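Local atomic coordinates of TIGR00266 family protein (Pseudomonas aeruginosa, PDB entry 1YOX), a protein that is of unknown function but belongs to the AIM24 (mitochondrial biogenesis) family within the cupin clan. Residues Thr19-Glu33 / Thr78-Phe92. Numbering follows the deposited sequence.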
# COMPACT_ATOMS: atom_id res chain seq x y z
N THR C 19 -6.08 -6.08 8.62
CA THR C 19 -6.95 -5.47 9.60
C THR C 19 -7.30 -6.45 10.76
O THR C 19 -7.35 -7.65 10.58
CB THR C 19 -8.21 -4.95 8.93
OG1 THR C 19 -9.19 -4.61 9.92
CG2 THR C 19 -8.78 -5.98 8.04
N VAL C 20 -7.53 -5.91 11.95
CA VAL C 20 -7.81 -6.72 13.11
C VAL C 20 -9.26 -6.59 13.54
O VAL C 20 -9.73 -5.52 13.90
CB VAL C 20 -6.81 -6.45 14.29
CG1 VAL C 20 -6.98 -5.06 14.86
CG2 VAL C 20 -7.00 -7.51 15.38
N GLU C 21 -9.96 -7.71 13.49
CA GLU C 21 -11.34 -7.74 13.92
C GLU C 21 -11.34 -8.31 15.33
O GLU C 21 -11.01 -9.48 15.54
CB GLU C 21 -12.22 -8.56 12.98
CG GLU C 21 -13.71 -8.40 13.29
CD GLU C 21 -14.55 -9.55 12.78
OE1 GLU C 21 -15.14 -9.40 11.69
OE2 GLU C 21 -14.60 -10.61 13.45
N ILE C 22 -11.68 -7.46 16.28
CA ILE C 22 -11.73 -7.77 17.69
C ILE C 22 -13.13 -8.24 18.04
O ILE C 22 -14.11 -7.58 17.74
CB ILE C 22 -11.42 -6.52 18.55
CG1 ILE C 22 -10.08 -5.85 18.13
CG2 ILE C 22 -11.50 -6.86 20.07
CD1 ILE C 22 -8.81 -6.64 18.47
N GLU C 23 -13.19 -9.42 18.68
CA GLU C 23 -14.44 -9.99 19.16
C GLU C 23 -14.62 -9.62 20.63
O GLU C 23 -13.81 -10.01 21.47
CB GLU C 23 -14.42 -11.50 18.97
CG GLU C 23 -15.70 -12.19 19.41
CD GLU C 23 -15.74 -13.63 18.97
OE1 GLU C 23 -16.00 -13.86 17.76
OE2 GLU C 23 -15.48 -14.52 19.82
N LEU C 24 -15.67 -8.86 20.92
CA LEU C 24 -15.97 -8.39 22.27
C LEU C 24 -17.11 -9.21 22.91
O LEU C 24 -18.21 -9.23 22.36
CB LEU C 24 -16.39 -6.91 22.21
CG LEU C 24 -15.43 -5.72 22.45
CD1 LEU C 24 -13.97 -6.06 22.25
CD2 LEU C 24 -15.81 -4.48 21.69
N ASP C 25 -16.86 -9.87 24.04
CA ASP C 25 -17.95 -10.41 24.88
C ASP C 25 -18.69 -9.29 25.63
O ASP C 25 -18.17 -8.16 25.73
CB ASP C 25 -17.44 -11.50 25.82
CG ASP C 25 -16.79 -12.65 25.06
OD1 ASP C 25 -17.32 -13.05 23.99
OD2 ASP C 25 -15.72 -13.14 25.50
N PRO C 26 -19.94 -9.56 26.10
CA PRO C 26 -20.67 -8.49 26.79
C PRO C 26 -19.85 -7.90 27.93
O PRO C 26 -19.20 -8.63 28.67
CB PRO C 26 -21.89 -9.22 27.33
CG PRO C 26 -22.13 -10.29 26.34
CD PRO C 26 -20.77 -10.78 25.97
N GLY C 27 -19.84 -6.57 28.03
CA GLY C 27 -19.05 -5.87 29.04
C GLY C 27 -17.58 -5.64 28.70
O GLY C 27 -16.93 -4.89 29.41
N GLU C 28 -17.06 -6.27 27.62
CA GLU C 28 -15.62 -6.19 27.27
C GLU C 28 -15.23 -4.93 26.49
O GLU C 28 -16.06 -4.30 25.84
CB GLU C 28 -15.16 -7.44 26.50
CG GLU C 28 -15.15 -8.74 27.30
CD GLU C 28 -14.35 -9.85 26.60
OE1 GLU C 28 -14.27 -9.84 25.35
OE2 GLU C 28 -13.79 -10.72 27.31
N THR C 29 -13.95 -4.56 26.53
CA THR C 29 -13.54 -3.28 25.92
C THR C 29 -12.20 -3.35 25.21
O THR C 29 -11.30 -4.04 25.64
CB THR C 29 -13.55 -2.13 26.95
OG1 THR C 29 -14.87 -2.01 27.47
CG2 THR C 29 -13.15 -0.77 26.31
N VAL C 30 -12.12 -2.65 24.08
CA VAL C 30 -10.87 -2.45 23.36
C VAL C 30 -10.60 -0.94 23.19
O VAL C 30 -11.54 -0.13 23.03
CB VAL C 30 -10.85 -3.23 22.03
CG1 VAL C 30 -11.89 -2.67 21.02
CG2 VAL C 30 -9.46 -3.29 21.44
N ILE C 31 -9.32 -0.57 23.28
CA ILE C 31 -8.93 0.82 23.14
C ILE C 31 -8.14 1.02 21.85
O ILE C 31 -7.32 0.20 21.46
CB ILE C 31 -8.25 1.40 24.41
CG1 ILE C 31 -6.88 0.78 24.68
CG2 ILE C 31 -9.15 1.20 25.64
CD1 ILE C 31 -6.13 1.47 25.86
N ALA C 32 -8.45 2.10 21.15
CA ALA C 32 -7.87 2.37 19.85
C ALA C 32 -7.96 3.86 19.57
O ALA C 32 -8.81 4.54 20.14
CB ALA C 32 -8.63 1.61 18.78
N GLU C 33 -7.12 4.37 18.69
CA GLU C 33 -7.40 5.70 18.14
C GLU C 33 -8.59 5.54 17.17
O GLU C 33 -8.66 4.56 16.40
CB GLU C 33 -6.14 6.36 17.53
CG GLU C 33 -6.31 7.78 17.06
CD GLU C 33 -7.14 7.84 15.78
OE1 GLU C 33 -6.78 7.13 14.80
OE2 GLU C 33 -8.15 8.57 15.77
N THR C 78 -9.79 6.07 22.12
CA THR C 78 -11.21 5.78 22.21
C THR C 78 -11.47 4.37 22.72
O THR C 78 -10.75 3.43 22.38
CB THR C 78 -11.95 5.99 20.89
OG1 THR C 78 -11.37 5.16 19.88
CG2 THR C 78 -11.90 7.47 20.47
N HIS C 79 -12.47 4.24 23.58
CA HIS C 79 -12.87 2.96 24.16
C HIS C 79 -14.08 2.41 23.40
O HIS C 79 -15.08 3.10 23.24
CB HIS C 79 -13.22 3.12 25.65
CG HIS C 79 -12.04 3.35 26.53
ND1 HIS C 79 -11.01 4.21 26.20
CD2 HIS C 79 -11.73 2.85 27.75
CE1 HIS C 79 -10.11 4.22 27.17
NE2 HIS C 79 -10.53 3.41 28.13
N PHE C 80 -13.96 1.18 22.93
CA PHE C 80 -15.09 0.49 22.29
C PHE C 80 -15.58 -0.62 23.23
O PHE C 80 -14.85 -1.55 23.52
CB PHE C 80 -14.69 -0.06 20.92
CG PHE C 80 -14.32 1.01 19.92
CD1 PHE C 80 -13.05 1.62 19.96
CD2 PHE C 80 -15.23 1.44 18.97
CE1 PHE C 80 -12.72 2.63 19.05
CE2 PHE C 80 -14.89 2.45 18.04
CZ PHE C 80 -13.63 3.04 18.08
N THR C 81 -16.82 -0.50 23.71
CA THR C 81 -17.39 -1.50 24.61
C THR C 81 -18.60 -2.21 24.01
O THR C 81 -19.42 -1.59 23.29
CB THR C 81 -17.73 -0.91 25.99
OG1 THR C 81 -16.58 -0.22 26.48
CG2 THR C 81 -18.07 -2.01 27.01
N ASN C 82 -18.68 -3.51 24.29
CA ASN C 82 -19.87 -4.32 24.03
C ASN C 82 -20.97 -4.10 25.10
O ASN C 82 -20.86 -4.56 26.24
CB ASN C 82 -19.49 -5.79 23.96
CG ASN C 82 -20.65 -6.72 23.58
OD1 ASN C 82 -20.44 -7.91 23.32
ND2 ASN C 82 -21.85 -6.19 23.53
N GLU C 83 -22.02 -3.37 24.70
CA GLU C 83 -23.14 -3.03 25.58
C GLU C 83 -24.35 -3.94 25.34
O GLU C 83 -25.46 -3.63 25.80
CB GLU C 83 -23.58 -1.59 25.32
CG GLU C 83 -22.47 -0.58 25.35
CD GLU C 83 -22.38 0.13 26.68
OE1 GLU C 83 -23.05 1.17 26.81
OE2 GLU C 83 -21.66 -0.37 27.59
N GLY C 84 -24.14 -5.03 24.61
CA GLY C 84 -25.21 -5.98 24.32
C GLY C 84 -25.13 -7.21 25.20
O GLY C 84 -24.57 -7.16 26.31
N GLN C 85 -25.66 -8.31 24.68
CA GLN C 85 -25.95 -9.53 25.45
C GLN C 85 -25.24 -10.75 24.87
O GLN C 85 -25.20 -11.80 25.52
CB GLN C 85 -27.46 -9.85 25.43
CG GLN C 85 -28.39 -8.66 25.29
CD GLN C 85 -28.30 -7.73 26.46
OE1 GLN C 85 -28.53 -6.51 26.32
NE2 GLN C 85 -27.98 -8.29 27.65
N GLY C 86 -24.76 -10.62 23.64
CA GLY C 86 -23.95 -11.61 22.97
C GLY C 86 -22.69 -11.00 22.38
O GLY C 86 -22.41 -9.81 22.57
N LYS C 87 -21.93 -11.83 21.67
CA LYS C 87 -20.69 -11.43 21.00
C LYS C 87 -20.88 -10.28 20.01
O LYS C 87 -21.77 -10.34 19.14
CB LYS C 87 -20.10 -12.61 20.22
CG LYS C 87 -19.19 -13.51 21.00
CD LYS C 87 -18.77 -14.71 20.15
CE LYS C 87 -18.16 -15.81 21.04
NZ LYS C 87 -17.73 -17.00 20.25
N GLN C 88 -20.01 -9.27 20.12
CA GLN C 88 -19.98 -8.20 19.15
C GLN C 88 -18.58 -8.01 18.57
O GLN C 88 -17.59 -8.54 19.09
CB GLN C 88 -20.47 -6.89 19.77
CG GLN C 88 -21.89 -6.90 20.34
CD GLN C 88 -22.96 -6.98 19.28
OE1 GLN C 88 -22.84 -6.37 18.22
NE2 GLN C 88 -24.02 -7.74 19.56
N HIS C 89 -18.49 -7.24 17.50
CA HIS C 89 -17.24 -7.11 16.77
C HIS C 89 -16.96 -5.66 16.39
O HIS C 89 -17.90 -4.88 16.09
CB HIS C 89 -17.26 -7.99 15.54
CG HIS C 89 -17.55 -9.43 15.83
ND1 HIS C 89 -16.55 -10.38 15.99
CD2 HIS C 89 -18.72 -10.10 15.96
CE1 HIS C 89 -17.11 -11.55 16.23
NE2 HIS C 89 -18.42 -11.41 16.22
N VAL C 90 -15.67 -5.31 16.39
CA VAL C 90 -15.16 -4.04 15.87
C VAL C 90 -13.83 -4.32 15.18
O VAL C 90 -12.98 -4.96 15.77
CB VAL C 90 -14.81 -3.02 16.99
CG1 VAL C 90 -14.74 -1.61 16.43
CG2 VAL C 90 -15.75 -3.09 18.15
N ALA C 91 -13.63 -3.81 13.96
CA ALA C 91 -12.37 -3.97 13.24
C ALA C 91 -11.54 -2.65 13.15
O ALA C 91 -12.10 -1.54 13.10
CB ALA C 91 -12.61 -4.58 11.85
N PHE C 92 -10.21 -2.81 13.13
CA PHE C 92 -9.25 -1.70 13.11
C PHE C 92 -8.19 -1.97 12.08
O PHE C 92 -7.83 -3.13 11.88
CB PHE C 92 -8.58 -1.51 14.49
CG PHE C 92 -9.55 -1.29 15.60
CD1 PHE C 92 -9.88 -2.33 16.48
CD2 PHE C 92 -10.17 -0.05 15.75
CE1 PHE C 92 -10.78 -2.14 17.48
CE2 PHE C 92 -11.09 0.17 16.76
CZ PHE C 92 -11.40 -0.88 17.65
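Phe92 meets residues from both strands of 19-33, so its ring packs between the two strand pairings of this two-layered contact. Ala32 CB lies over one ring face, 3.9 Å from the centroid of the Phe92 ring. At the rim Phe92 CE1 touches Ile22 CG1, in the ring plane, and Val30 CG1 at 3.7 Å. Val30 thus bridges the layers, because the same CG1, held between backbone N and carbonyl carbon (chi1 67°), also packs against Phe80 CB. Strand 19-24 pairs with 88-92 and strand 29-32 with 78-82, each antiparallel at 158°, and the apolar side chains of the two pairings face one another. At the end remote from the turn two carbonyls each take two donors: Phe92 O accepts Val20 N and, from above its plane, Thr19 OG1 at 2.8 Å, while Ala32 O receives Thr78 N and Thr78 OG1 from opposite faces.

The other face of the 29-32/78-82 pairing is mixed but still close-packed: Ile31 CG2 sits almost centrally over the His79 ring, 5° off the normal, and Thr29 OG1 and Thr81 OG1 share a hydrogen bond of 2.7 Å. Looser is the outward face of the other layer, where the extended Glu23 reaches Lys87, with OE2 and NZ 3.4 Å apart in a long salt bridge. So is the solvent end, where the type II turn Asp25-Glu28 meets the 83-87 loop: exposed Pro26 has its CB 3.5 Å from Gly84 O, although Gly27 N still bonds to Asn82 O.

Strands 9-13 and 37-40 flank the first pairing, 44-48 and 119-123 the second; Cys121 joins Ala32 and Phe92 between these two facing antiparallel sheets, consistent with a cupin-clan beta fold. Glu21 binds Tyr39 and Arg11 and also Arg168 of a second subunit, which places strand 19-24 at the subunit interface.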